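CRISPR-associated endonuclease Cas12b (Alicyclobacillus acidoterrestris, PDB 5U31) cleaves invading DNA matched by its guide RNA and flanked by a protospacer adjacent motif, using a divalent metal cofactor, in bacterial CRISPR immunity. Local coordinates at residues Tyr36-Leu41 against Gln223-Arg228; Leu43-Asn48 against Leu99-Tyr104; Glu75-Arg80 against Phe186-Leu191; Leu106-Ala111 against Ser231-Asn236. The protein carries 3 engineered substitutions. All blocks are in the same frame, centred on the assembly; numbering follows the deposited sequence.

Interaction 1. Residues Tyr36-Leu41 against Gln223-Arg228; sequences YYTEWL and QQAIER. With SO4 (sulfate ion), chain F; nucleotides of chain C.
Ala225 lays its methyl group against helix 17-45, where CB meets Thr38 OG1 at 3.3 Å and Tyr37 CB at 3.8 Å. Leu41 extends the patch by one turn: with CG placed beside its own backbone N (chi1 -69°), its CD1 lies 3.7 Å from Ala225 O and 4.0 Å from Ile226 CD1. On the other flank the Arg228 chain passes across Thr38 at roughly a right angle, and Arg228 CD packs on Thr38 OG1 at 3.5 Å. Hydrogen bonds are made elsewhere, Thr38 OG1 with Val34 O and Arg228 NH2 with Thr382 O; none joins the two segments. Away from this interface, Tyr36 OH and Trp40 NE1 both donate to O4 of a sulfate, probably from the crystallisation liquor, while Gln223 and Glu227 lie against DT19 of chain C. The axes of 36-41 and 223-228 approach to 8.7 Å and cross at -44°. The arrangement illustrates helix packing built around a small residue, here joining two long helices of the REC1 recognition domain.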
# COMPACT_ATOMS: atom_id res chain seq x y z
N TYR A 36 -6.70 -19.18 27.01
CA TYR A 36 -7.55 -20.19 27.62
C TYR A 36 -8.94 -20.19 26.98
O TYR A 36 -9.46 -21.25 26.60
CB TYR A 36 -7.65 -19.97 29.13
CG TYR A 36 -8.78 -20.74 29.78
CD1 TYR A 36 -9.93 -20.08 30.20
CD2 TYR A 36 -8.71 -22.11 29.95
CE1 TYR A 36 -10.98 -20.78 30.78
CE2 TYR A 36 -9.75 -22.82 30.52
CZ TYR A 36 -10.88 -22.14 30.93
OH TYR A 36 -11.91 -22.84 31.50
N TYR A 37 -9.55 -19.01 26.85
CA TYR A 37 -10.90 -18.94 26.29
C TYR A 37 -10.89 -19.20 24.79
O TYR A 37 -11.81 -19.83 24.26
CB TYR A 37 -11.53 -17.59 26.60
CG TYR A 37 -11.82 -17.37 28.06
CD1 TYR A 37 -12.80 -18.12 28.71
CD2 TYR A 37 -11.15 -16.40 28.79
CE1 TYR A 37 -13.08 -17.91 30.06
CE2 TYR A 37 -11.42 -16.19 30.13
CZ TYR A 37 -12.38 -16.94 30.76
OH TYR A 37 -12.64 -16.72 32.09
N THR A 38 -9.87 -18.70 24.09
CA THR A 38 -9.77 -18.96 22.66
C THR A 38 -9.63 -20.45 22.39
O THR A 38 -10.34 -21.00 21.53
CB THR A 38 -8.59 -18.18 22.08
OG1 THR A 38 -8.81 -16.78 22.27
CG2 THR A 38 -8.46 -18.46 20.61
N GLU A 39 -8.76 -21.14 23.13
CA GLU A 39 -8.65 -22.58 22.97
C GLU A 39 -9.98 -23.28 23.25
O GLU A 39 -10.31 -24.26 22.58
CB GLU A 39 -7.54 -23.11 23.87
CG GLU A 39 -7.25 -24.58 23.75
CD GLU A 39 -6.08 -24.99 24.61
OE1 GLU A 39 -5.07 -24.26 24.63
OE2 GLU A 39 -6.18 -26.03 25.30
N TRP A 40 -10.76 -22.77 24.21
CA TRP A 40 -12.09 -23.34 24.47
C TRP A 40 -12.99 -23.17 23.26
O TRP A 40 -13.67 -24.11 22.84
CB TRP A 40 -12.72 -22.67 25.69
CG TRP A 40 -12.80 -23.58 26.86
CD1 TRP A 40 -12.04 -23.54 27.98
CD2 TRP A 40 -13.69 -24.69 27.02
NE1 TRP A 40 -12.40 -24.55 28.84
CE2 TRP A 40 -13.41 -25.27 28.27
CE3 TRP A 40 -14.70 -25.24 26.23
CZ2 TRP A 40 -14.10 -26.38 28.74
CZ3 TRP A 40 -15.39 -26.34 26.70
CH2 TRP A 40 -15.08 -26.90 27.95
N LEU A 41 -13.01 -21.96 22.69
CA LEU A 41 -13.84 -21.71 21.51
C LEU A 41 -13.47 -22.65 20.36
O LEU A 41 -14.36 -23.13 19.65
CB LEU A 41 -13.69 -20.25 21.08
CG LEU A 41 -14.29 -19.21 22.02
CD1 LEU A 41 -13.93 -17.80 21.56
CD2 LEU A 41 -15.80 -19.38 22.08
N GLN A 223 -13.71 -10.99 26.02
CA GLN A 223 -14.04 -10.23 24.82
C GLN A 223 -12.95 -10.36 23.76
O GLN A 223 -13.25 -10.56 22.58
CB GLN A 223 -14.27 -8.76 25.15
CG GLN A 223 -14.61 -7.94 23.92
CD GLN A 223 -14.87 -6.48 24.21
OE1 GLN A 223 -15.15 -6.10 25.35
NE2 GLN A 223 -14.78 -5.65 23.17
N GLN A 224 -11.69 -10.27 24.17
CA GLN A 224 -10.60 -10.33 23.21
C GLN A 224 -10.47 -11.71 22.58
O GLN A 224 -9.87 -11.84 21.50
CB GLN A 224 -9.29 -9.91 23.87
CG GLN A 224 -9.23 -8.42 24.17
CD GLN A 224 -7.85 -7.94 24.54
OE1 GLN A 224 -6.95 -7.88 23.71
NE2 GLN A 224 -7.67 -7.58 25.81
N ALA A 225 -11.03 -12.74 23.21
CA ALA A 225 -11.07 -14.07 22.61
C ALA A 225 -12.19 -14.17 21.59
O ALA A 225 -12.02 -14.78 20.53
CB ALA A 225 -11.24 -15.13 23.70
N ILE A 226 -13.35 -13.57 21.90
CA ILE A 226 -14.44 -13.51 20.94
C ILE A 226 -14.02 -12.74 19.70
O ILE A 226 -14.29 -13.16 18.56
CB ILE A 226 -15.68 -12.88 21.60
CG1 ILE A 226 -16.14 -13.71 22.80
CG2 ILE A 226 -16.80 -12.74 20.61
CD1 ILE A 226 -16.75 -15.05 22.42
N GLU A 227 -13.32 -11.61 19.89
CA GLU A 227 -12.92 -10.77 18.77
C GLU A 227 -12.08 -11.54 17.76
O GLU A 227 -12.41 -11.62 16.57
CB GLU A 227 -12.14 -9.56 19.28
CG GLU A 227 -12.94 -8.65 20.15
CD GLU A 227 -12.05 -7.65 20.83
OE1 GLU A 227 -12.51 -6.97 21.77
OE2 GLU A 227 -10.88 -7.55 20.42
N ARG A 228 -10.96 -12.12 18.22
CA ARG A 228 -10.07 -12.81 17.30
C ARG A 228 -10.75 -14.02 16.69
O ARG A 228 -10.42 -14.41 15.56
CB ARG A 228 -8.79 -13.22 18.03
CG ARG A 228 -8.99 -14.29 19.07
CD ARG A 228 -7.74 -14.50 19.89
NE ARG A 228 -6.60 -14.91 19.08
CZ ARG A 228 -5.47 -14.21 18.97
NH1 ARG A 228 -5.33 -13.06 19.61
NH2 ARG A 228 -4.48 -14.66 18.21
S SO4 F . -10.98 -26.84 31.73
O1 SO4 F . -10.34 -26.94 30.42
O2 SO4 F . -11.50 -28.16 32.09
O3 SO4 F . -10.00 -26.40 32.72
O4 SO4 F . -12.09 -25.89 31.69
P DT C 19 -16.21 -6.03 16.83
OP1 DT C 19 -17.25 -6.51 17.76
OP2 DT C 19 -16.63 -5.23 15.65
O5' DT C 19 -15.05 -5.18 17.55
C5' DT C 19 -14.48 -5.63 18.75
C4' DT C 19 -13.11 -5.02 19.02
O4' DT C 19 -12.33 -4.93 17.81
C3' DT C 19 -13.08 -3.61 19.54
O3' DT C 19 -13.46 -3.58 20.91
C2' DT C 19 -11.60 -3.29 19.37
C1' DT C 19 -11.27 -4.00 18.05
N1 DT C 19 -11.18 -3.07 16.90
C2 DT C 19 -10.02 -2.34 16.72
O2 DT C 19 -9.05 -2.43 17.45
N3 DT C 19 -10.04 -1.51 15.64
C4 DT C 19 -11.08 -1.32 14.74
O4 DT C 19 -11.00 -0.54 13.80
C5 DT C 19 -12.26 -2.11 14.99
C7 DT C 19 -13.44 -2.00 14.08
C6 DT C 19 -12.25 -2.93 16.04

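Interaction 2. Residues Leu43-Asn48 against Leu99-Tyr104; sequences LLRQEN and LARQLY
A salt-bridge network of Arg45, Glu47 and Arg101 lies where the turn after helix 17-45 meets helix 93-107. Only its Arg101-Glu47 bridge crosses between the segments; the Arg45 NE-Glu47 OE1 pair is long, with no N-H aimed at the oxygen. Arg101 NH1 supplies two bonds: one to Arg45 O at 2.8 Å, in the carbonyl plane and on a lone pair, and one to Glu47 OE1 at 2.9 Å, met from above the carboxylate plane. The Glu47 carboxylate and Arg101 guanidinium planes stand 86° apart. Arg45 runs alongside Tyr104, its CB 3.6 Å from the ring centroid in a CH-pi contact over the face; the Tyr104 hydroxyl has Glu233 as partner. Leu44 makes three apolar contacts, with CD2 on Ala100 CB at 3.6 Å, CB on Tyr104 CB, and CD1 on Leu103 CD2. Gln46 folds back to bond Leu44 O through NE2 at 2.7 Å. Apolar packing beside a partly buried charged network thus marks a helix C-terminus, which Gln46 leaves at positive phi, packed on helix 93-107 in mainly helical REC1.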
# COMPACT_ATOMS: atom_id res chain seq x y z
N LEU A 43 -12.39 -25.67 20.50
CA LEU A 43 -12.92 -27.01 20.72
C LEU A 43 -14.42 -27.06 20.47
O LEU A 43 -14.93 -28.02 19.88
CB LEU A 43 -12.59 -27.49 22.13
CG LEU A 43 -11.09 -27.56 22.45
CD1 LEU A 43 -10.88 -27.95 23.89
CD2 LEU A 43 -10.40 -28.54 21.53
N LEU A 44 -15.16 -26.03 20.91
CA LEU A 44 -16.59 -25.99 20.61
C LEU A 44 -16.84 -26.01 19.11
O LEU A 44 -17.83 -26.59 18.65
CB LEU A 44 -17.23 -24.75 21.23
CG LEU A 44 -17.06 -24.58 22.74
CD1 LEU A 44 -17.63 -23.24 23.19
CD2 LEU A 44 -17.71 -25.74 23.48
N ARG A 45 -15.93 -25.40 18.34
CA ARG A 45 -16.07 -25.34 16.89
C ARG A 45 -16.01 -26.72 16.25
O ARG A 45 -16.69 -26.97 15.25
CB ARG A 45 -14.98 -24.42 16.33
CG ARG A 45 -14.94 -24.28 14.84
CD ARG A 45 -13.87 -23.29 14.44
NE ARG A 45 -13.71 -23.24 12.99
CZ ARG A 45 -12.81 -23.95 12.32
NH1 ARG A 45 -11.99 -24.76 12.97
NH2 ARG A 45 -12.73 -23.86 11.00
N GLN A 46 -15.23 -27.63 16.84
CA GLN A 46 -15.01 -29.00 16.38
C GLN A 46 -14.94 -29.11 14.86
O GLN A 46 -15.62 -29.92 14.23
CB GLN A 46 -16.05 -29.96 16.96
CG GLN A 46 -17.48 -29.49 16.93
CD GLN A 46 -18.28 -30.03 18.09
OE1 GLN A 46 -18.74 -31.17 18.07
NE2 GLN A 46 -18.43 -29.22 19.13
N GLU A 47 -14.08 -28.28 14.28
CA GLU A 47 -13.66 -28.41 12.89
C GLU A 47 -12.14 -28.39 12.86
O GLU A 47 -11.48 -28.15 13.88
CB GLU A 47 -14.24 -27.29 12.02
CG GLU A 47 -15.74 -27.39 11.81
CD GLU A 47 -16.31 -26.18 11.08
OE1 GLU A 47 -16.52 -25.14 11.74
OE2 GLU A 47 -16.54 -26.28 9.86
N ASN A 48 -11.58 -28.66 11.68
CA ASN A 48 -10.13 -28.68 11.53
C ASN A 48 -9.52 -27.31 11.81
O ASN A 48 -10.08 -26.28 11.43
CB ASN A 48 -9.73 -29.13 10.13
CG ASN A 48 -10.01 -30.60 9.88
OD1 ASN A 48 -10.22 -31.36 10.82
ND2 ASN A 48 -10.01 -30.99 8.62
N LEU A 99 -24.75 -29.72 21.17
CA LEU A 99 -24.94 -28.59 22.07
C LEU A 99 -23.75 -27.64 22.01
O LEU A 99 -23.92 -26.42 21.88
CB LEU A 99 -25.15 -29.09 23.50
CG LEU A 99 -26.25 -28.44 24.34
CD1 LEU A 99 -25.89 -28.47 25.82
CD2 LEU A 99 -26.57 -27.02 23.88
N ALA A 100 -22.54 -28.18 22.12
CA ALA A 100 -21.35 -27.33 22.10
C ALA A 100 -21.27 -26.55 20.80
O ALA A 100 -20.94 -25.36 20.81
CB ALA A 100 -20.10 -28.18 22.28
N ARG A 101 -21.56 -27.20 19.68
CA ARG A 101 -21.52 -26.50 18.40
C ARG A 101 -22.59 -25.42 18.33
O ARG A 101 -22.34 -24.33 17.81
CB ARG A 101 -21.67 -27.49 17.25
CG ARG A 101 -21.76 -26.84 15.90
CD ARG A 101 -20.42 -26.31 15.44
NE ARG A 101 -20.57 -25.51 14.24
CZ ARG A 101 -19.57 -24.95 13.57
NH1 ARG A 101 -18.32 -25.12 14.00
NH2 ARG A 101 -19.81 -24.23 12.49
N GLN A 102 -23.79 -25.70 18.85
CA GLN A 102 -24.82 -24.66 18.93
C GLN A 102 -24.31 -23.46 19.71
O GLN A 102 -24.44 -22.32 19.27
CB GLN A 102 -26.08 -25.20 19.60
CG GLN A 102 -26.91 -26.14 18.77
CD GLN A 102 -28.15 -26.57 19.51
OE1 GLN A 102 -28.96 -25.73 19.92
NE2 GLN A 102 -28.30 -27.87 19.71
N LEU A 103 -23.74 -23.72 20.89
CA LEU A 103 -23.15 -22.65 21.68
C LEU A 103 -22.11 -21.88 20.88
O LEU A 103 -22.10 -20.64 20.90
CB LEU A 103 -22.52 -23.23 22.95
CG LEU A 103 -21.88 -22.22 23.90
CD1 LEU A 103 -22.94 -21.30 24.48
CD2 LEU A 103 -21.15 -22.94 25.00
N TYR A 104 -21.24 -22.59 20.17
CA TYR A 104 -20.19 -21.92 19.42
C TYR A 104 -20.76 -20.97 18.38
O TYR A 104 -20.25 -19.86 18.19
CB TYR A 104 -19.27 -22.94 18.75
CG TYR A 104 -18.21 -22.28 17.91
CD1 TYR A 104 -17.14 -21.64 18.50
CD2 TYR A 104 -18.29 -22.29 16.52
CE1 TYR A 104 -16.17 -21.03 17.74
CE2 TYR A 104 -17.32 -21.68 15.75
CZ TYR A 104 -16.26 -21.05 16.37
OH TYR A 104 -15.29 -20.44 15.61

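Interaction 3. Residues Glu75-Arg80 against Phe186-Leu191; sequences ERLRAR and FGLKPL
Leu77 is the first residue of 75-80 to reach the loop 186-191: its CD2 lies 3.6 Å from Leu191 CD2, the two side chains crossing at a slant, while its carbonyl O lies 3.6 Å from Leu188 CD2. One turn later Arg80 brings its aliphatic part into play. Its CG, turned away from the backbone N (chi1 174°), packs on Leu188 CD2 at 3.8 Å. Bends at chi2 and chi3 then bring CD to 3.1 Å from Pro190 O. No hydrogen bond spans the two segments, which meet by packing, but just beyond 75-80 Gln81 NE2 bonds Phe186 O, and Asn84 ND2 bonds Gly187 O and Pro190 O. A Schellman motif ends helix 176-185 on the loop side: Gly187, at positive phi, is its C' residue, with Leu188 N bonded to Leu183 O and Gly187 N to Ala184 O. Leu188 also touches Leu183 of that helix. Through Leu191, which reaches Trp40 and Leu103 as well, the loop touches helices 17-45, 66-83 and 93-107 of REC1.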
# COMPACT_ATOMS: atom_id res chain seq x y z
N GLU A 75 -13.68 -34.89 26.37
CA GLU A 75 -12.88 -35.09 27.58
C GLU A 75 -13.08 -33.95 28.57
O GLU A 75 -13.20 -34.19 29.78
CB GLU A 75 -11.40 -35.21 27.22
CG GLU A 75 -10.91 -36.61 26.92
CD GLU A 75 -9.40 -36.66 26.73
OE1 GLU A 75 -8.94 -36.70 25.57
OE2 GLU A 75 -8.68 -36.63 27.75
N ARG A 76 -13.14 -32.71 28.08
CA ARG A 76 -13.39 -31.58 28.98
C ARG A 76 -14.82 -31.59 29.50
O ARG A 76 -15.06 -31.33 30.68
CB ARG A 76 -13.11 -30.26 28.27
CG ARG A 76 -11.65 -30.02 27.99
CD ARG A 76 -11.39 -28.54 27.76
NE ARG A 76 -10.08 -28.31 27.17
CZ ARG A 76 -9.55 -27.10 27.00
NH1 ARG A 76 -10.22 -26.02 27.37
NH2 ARG A 76 -8.35 -26.98 26.45
N LEU A 77 -15.79 -31.88 28.63
CA LEU A 77 -17.19 -31.84 29.05
C LEU A 77 -17.48 -32.92 30.08
O LEU A 77 -18.15 -32.66 31.08
CB LEU A 77 -18.11 -31.99 27.84
CG LEU A 77 -17.97 -30.96 26.72
CD1 LEU A 77 -19.07 -31.10 25.69
CD2 LEU A 77 -17.94 -29.56 27.30
N ARG A 78 -16.99 -34.14 29.84
CA ARG A 78 -17.24 -35.23 30.78
C ARG A 78 -16.59 -34.94 32.13
O ARG A 78 -17.19 -35.18 33.18
CB ARG A 78 -16.72 -36.55 30.23
CG ARG A 78 -17.40 -37.04 28.96
CD ARG A 78 -18.88 -37.20 29.13
NE ARG A 78 -19.49 -37.78 27.94
CZ ARG A 78 -20.79 -37.94 27.77
NH1 ARG A 78 -21.26 -38.48 26.66
NH2 ARG A 78 -21.63 -37.55 28.72
N ALA A 79 -15.36 -34.42 32.10
CA ALA A 79 -14.67 -34.07 33.34
C ALA A 79 -15.36 -32.92 34.05
O ALA A 79 -15.33 -32.85 35.28
CB ALA A 79 -13.22 -33.73 33.04
N ARG A 80 -15.97 -32.01 33.30
CA ARG A 80 -16.71 -30.91 33.92
C ARG A 80 -17.99 -31.42 34.59
O ARG A 80 -18.33 -30.97 35.69
CB ARG A 80 -17.03 -29.85 32.87
CG ARG A 80 -17.92 -28.72 33.36
CD ARG A 80 -17.41 -28.11 34.65
NE ARG A 80 -16.14 -27.41 34.47
CZ ARG A 80 -15.60 -26.63 35.39
NH1 ARG A 80 -16.22 -26.45 36.55
NH2 ARG A 80 -14.44 -26.03 35.15
N PHE A 186 -27.38 -30.92 31.51
CA PHE A 186 -26.27 -31.83 31.30
C PHE A 186 -25.14 -31.63 32.30
O PHE A 186 -24.03 -32.11 32.07
CB PHE A 186 -25.75 -31.69 29.87
CG PHE A 186 -26.65 -32.28 28.83
CD1 PHE A 186 -27.39 -33.42 29.09
CD2 PHE A 186 -26.76 -31.69 27.58
CE1 PHE A 186 -28.22 -33.96 28.12
CE2 PHE A 186 -27.58 -32.23 26.61
CZ PHE A 186 -28.32 -33.37 26.88
N GLY A 187 -25.41 -30.92 33.40
CA GLY A 187 -24.38 -30.70 34.40
C GLY A 187 -23.26 -29.78 33.99
O GLY A 187 -22.21 -29.77 34.65
N LEU A 188 -23.43 -29.02 32.91
CA LEU A 188 -22.43 -28.07 32.44
C LEU A 188 -22.79 -26.64 32.81
O LEU A 188 -22.48 -25.71 32.05
CB LEU A 188 -22.26 -28.20 30.93
CG LEU A 188 -21.92 -29.60 30.43
CD1 LEU A 188 -22.17 -29.71 28.93
CD2 LEU A 188 -20.47 -29.95 30.76
N LYS A 189 -23.46 -26.44 33.95
CA LYS A 189 -23.91 -25.09 34.32
C LYS A 189 -22.74 -24.13 34.42
O LYS A 189 -22.85 -23.01 33.90
CB LYS A 189 -24.72 -25.14 35.61
CG LYS A 189 -25.24 -23.78 36.04
CD LYS A 189 -26.17 -23.19 35.00
CE LYS A 189 -26.85 -21.94 35.52
NZ LYS A 189 -25.84 -20.93 35.93
N PRO A 190 -21.64 -24.46 35.07
CA PRO A 190 -20.38 -23.82 34.70
C PRO A 190 -19.73 -24.63 33.59
O PRO A 190 -19.33 -25.78 33.81
CB PRO A 190 -19.56 -23.83 35.99
CG PRO A 190 -20.48 -24.39 37.06
CD PRO A 190 -21.50 -25.20 36.33
N LEU A 191 -19.68 -24.08 32.38
CA LEU A 191 -18.96 -24.76 31.31
C LEU A 191 -17.46 -24.54 31.47
O LEU A 191 -16.68 -25.50 31.52
CB LEU A 191 -19.43 -24.24 29.95
CG LEU A 191 -19.40 -25.15 28.71
CD1 LEU A 191 -19.00 -24.34 27.48
CD2 LEU A 191 -18.50 -26.36 28.86

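Interaction 4. Residues Leu106-Ala111 against Ser231-Asn236; sequences LLVPQA and SWESWN. With nucleotides of chain C; nucleotides of chain B.
Glu233 OE2, gripped by Arg45 NE in a salt bridge and by Tyr104 OH in a hydrogen bond, also rests 3.4 Å from Ala111 CB, across the contact. Two neighbours on one oxygen would probably stabilise the carboxylate as an anion and fix its rotation. The chain bends at chi2 (-80°), curling the carboxylate alongside Ala111, and its CG packs on Val108 CG1 at 3.8 Å, the two side chains meeting at about a right angle. Next to it, Gln110 CB lies 4.0 Å from Glu233 CB, and Gln110 CG touches Ser234 OG. That hydroxyl gives its hydrogen bond to the bound DNA: Ser234 OG donates to OP1 of DC18 of chain C at 2.7 Å, and Gln110 CG packs on the same phosphate oxygen at 3.5 Å. A residue further on, Trp235 is sandwiched between the two nucleic acid chains, with O2' of C98 of chain B over one face and C5' of DT17 of chain C over the other. No hydrogen bond directly joins the segments. The turn after helix 93-107 leans on helix 216-257, beside helix 17-45, which supplies Arg45, while helix 118-130 packs on Leu107.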
# COMPACT_ATOMS: atom_id res chain seq x y z
N LEU A 106 -23.46 -19.38 18.61
CA LEU A 106 -23.98 -18.20 19.29
C LEU A 106 -22.86 -17.27 19.73
O LEU A 106 -23.03 -16.05 19.73
CB LEU A 106 -24.80 -18.61 20.52
CG LEU A 106 -26.09 -19.41 20.31
CD1 LEU A 106 -26.74 -19.72 21.64
CD2 LEU A 106 -27.05 -18.65 19.42
N LEU A 107 -21.70 -17.83 20.09
CA LEU A 107 -20.57 -17.02 20.52
C LEU A 107 -19.84 -16.39 19.34
O LEU A 107 -19.29 -15.30 19.47
CB LEU A 107 -19.60 -17.87 21.35
CG LEU A 107 -20.17 -18.44 22.65
CD1 LEU A 107 -19.25 -19.50 23.25
CD2 LEU A 107 -20.39 -17.34 23.66
N VAL A 108 -19.80 -17.07 18.20
CA VAL A 108 -19.11 -16.56 17.01
C VAL A 108 -20.05 -16.71 15.83
O VAL A 108 -19.89 -17.63 15.02
CB VAL A 108 -17.78 -17.28 16.77
CG1 VAL A 108 -17.05 -16.68 15.58
CG2 VAL A 108 -16.90 -17.22 18.00
N PRO A 109 -21.06 -15.84 15.69
CA PRO A 109 -22.04 -16.02 14.60
C PRO A 109 -21.42 -16.00 13.22
O PRO A 109 -22.06 -16.47 12.27
CB PRO A 109 -23.01 -14.85 14.81
CG PRO A 109 -22.89 -14.53 16.26
CD PRO A 109 -21.44 -14.74 16.59
N GLN A 110 -20.19 -15.50 13.08
CA GLN A 110 -19.49 -15.53 11.80
C GLN A 110 -19.21 -16.94 11.32
O GLN A 110 -18.94 -17.13 10.13
CB GLN A 110 -18.17 -14.76 11.90
CG GLN A 110 -18.33 -13.26 12.01
CD GLN A 110 -18.74 -12.80 13.40
OE1 GLN A 110 -19.15 -13.60 14.23
NE2 GLN A 110 -18.62 -11.51 13.64
N ALA A 111 -19.27 -17.94 12.20
CA ALA A 111 -18.99 -19.31 11.79
C ALA A 111 -20.04 -19.81 10.80
O ALA A 111 -19.71 -20.57 9.88
CB ALA A 111 -18.92 -20.22 13.01
N SER A 231 -13.16 -12.56 13.67
CA SER A 231 -12.51 -12.16 12.42
C SER A 231 -11.89 -13.35 11.71
O SER A 231 -11.88 -13.41 10.48
CB SER A 231 -11.45 -11.09 12.68
OG SER A 231 -10.24 -11.65 13.17
N TRP A 232 -11.39 -14.32 12.47
CA TRP A 232 -10.81 -15.50 11.85
C TRP A 232 -11.87 -16.32 11.14
O TRP A 232 -11.68 -16.74 9.99
CB TRP A 232 -10.07 -16.31 12.90
CG TRP A 232 -9.63 -17.64 12.47
CD1 TRP A 232 -8.58 -17.94 11.64
CD2 TRP A 232 -10.19 -18.89 12.87
NE1 TRP A 232 -8.48 -19.31 11.50
CE2 TRP A 232 -9.45 -19.91 12.25
CE3 TRP A 232 -11.26 -19.23 13.71
CZ2 TRP A 232 -9.75 -21.25 12.43
CZ3 TRP A 232 -11.55 -20.57 13.88
CH2 TRP A 232 -10.80 -21.56 13.24
N GLU A 233 -13.01 -16.56 11.80
CA GLU A 233 -14.10 -17.26 11.14
C GLU A 233 -14.58 -16.49 9.92
O GLU A 233 -14.97 -17.10 8.91
CB GLU A 233 -15.26 -17.48 12.11
CG GLU A 233 -15.09 -18.67 13.03
CD GLU A 233 -15.43 -19.98 12.35
OE1 GLU A 233 -15.57 -20.01 11.11
OE2 GLU A 233 -15.56 -21.00 13.07
N SER A 234 -14.58 -15.16 9.99
CA SER A 234 -14.91 -14.38 8.80
C SER A 234 -13.91 -14.65 7.69
O SER A 234 -14.28 -14.74 6.52
CB SER A 234 -14.95 -12.89 9.14
OG SER A 234 -16.17 -12.56 9.78
N TRP A 235 -12.63 -14.82 8.05
CA TRP A 235 -11.62 -15.12 7.05
C TRP A 235 -11.70 -16.56 6.57
O TRP A 235 -11.43 -16.83 5.39
CB TRP A 235 -10.23 -14.82 7.59
CG TRP A 235 -9.85 -13.42 7.30
CD1 TRP A 235 -9.82 -12.38 8.17
CD2 TRP A 235 -9.50 -12.89 6.02
NE1 TRP A 235 -9.44 -11.24 7.51
CE2 TRP A 235 -9.24 -11.52 6.19
CE3 TRP A 235 -9.36 -13.45 4.74
CZ2 TRP A 235 -8.86 -10.70 5.14
CZ3 TRP A 235 -8.98 -12.62 3.70
CH2 TRP A 235 -8.74 -11.27 3.90
N ASN A 236 -12.05 -17.50 7.45
CA ASN A 236 -12.31 -18.87 7.00
C ASN A 236 -13.38 -18.90 5.92
O ASN A 236 -13.27 -19.64 4.94
CB ASN A 236 -12.73 -19.75 8.18
CG ASN A 236 -11.57 -20.49 8.80
OD1 ASN A 236 -10.66 -20.95 8.11
ND2 ASN A 236 -11.61 -20.63 10.12
P DT C 17 -13.98 -8.28 5.08
OP1 DT C 17 -14.60 -9.43 4.38
OP2 DT C 17 -14.55 -6.92 4.97
O5' DT C 17 -13.90 -8.59 6.64
C5' DT C 17 -13.23 -9.75 7.11
C4' DT C 17 -13.12 -9.73 8.62
O4' DT C 17 -11.83 -9.19 9.01
C3' DT C 17 -14.18 -8.87 9.33
O3' DT C 17 -14.76 -9.60 10.40
C2' DT C 17 -13.38 -7.67 9.83
C1' DT C 17 -12.01 -8.29 10.07
N1 DT C 17 -10.89 -7.31 10.08
C2 DT C 17 -9.77 -7.60 10.82
O2 DT C 17 -9.64 -8.62 11.48
N3 DT C 17 -8.79 -6.64 10.77
C4 DT C 17 -8.82 -5.46 10.07
O4 DT C 17 -7.89 -4.66 10.08
C5 DT C 17 -10.02 -5.22 9.31
C7 DT C 17 -10.17 -3.96 8.50
C6 DT C 17 -10.99 -6.15 9.35
P C B 98 -1.91 -15.09 11.63
OP1 C B 98 -1.56 -16.53 11.72
OP2 C B 98 -0.80 -14.11 11.52
O5' C B 98 -2.92 -14.89 10.43
C5' C B 98 -4.13 -15.63 10.37
C4' C B 98 -5.09 -15.05 9.37
O4' C B 98 -5.35 -13.66 9.67
C3' C B 98 -4.62 -15.04 7.93
O3' C B 98 -4.79 -16.30 7.32
C2' C B 98 -5.47 -13.94 7.32
O2' C B 98 -6.78 -14.42 7.03
C1' C B 98 -5.57 -12.94 8.47
N1 C B 98 -4.55 -11.87 8.37
C2 C B 98 -4.73 -10.87 7.42
O2 C B 98 -5.72 -10.90 6.68
N3 C B 98 -3.81 -9.89 7.31
C4 C B 98 -2.76 -9.88 8.12
N4 C B 98 -1.89 -8.88 7.97
C5 C B 98 -2.55 -10.88 9.11
C6 C B 98 -3.47 -11.85 9.20
P DC C 18 -16.20 -9.18 10.99
OP1 DC C 18 -17.17 -10.24 10.64
OP2 DC C 18 -16.48 -7.77 10.63
O5' DC C 18 -15.99 -9.25 12.57
C5' DC C 18 -15.68 -8.08 13.28
C4' DC C 18 -14.64 -8.36 14.33
O4' DC C 18 -13.33 -8.45 13.72
C3' DC C 18 -14.47 -7.27 15.36
O3' DC C 18 -15.46 -7.36 16.34
C2' DC C 18 -13.10 -7.59 15.90
C1' DC C 18 -12.36 -7.92 14.60
N1 DC C 18 -11.74 -6.72 13.98
C2 DC C 18 -10.46 -6.33 14.39
O2 DC C 18 -9.88 -7.01 15.25
N3 DC C 18 -9.89 -5.24 13.82
C4 DC C 18 -10.55 -4.54 12.90
N4 DC C 18 -9.94 -3.48 12.38
C5 DC C 18 -11.86 -4.91 12.47
C6 DC C 18 -12.41 -6.00 13.03

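All four contacts are largely buried and belong to REC1, yet they differ in chemistry. Interactions 1 and 2 share helix 17-45, interactions 1 and 4 share helix 216-257, and interactions 2 and 4 share helix 93-107, so three helices are tied pairwise. Interaction 1 is apolar packing around a small residue; interaction 2 adds a partly buried charged network; interaction 3, farthest from the chain centre, seats a loop without polar bonds between its two segments. Interactions 1 and 4 both border the nucleic acid, interaction 4 with a direct bond from Ser234. Glu233 couples interactions 2 and 4, whereas Glu39 OE2 to Arg76 NH2, a 2.6 Å salt bridge, couples 1 and 3.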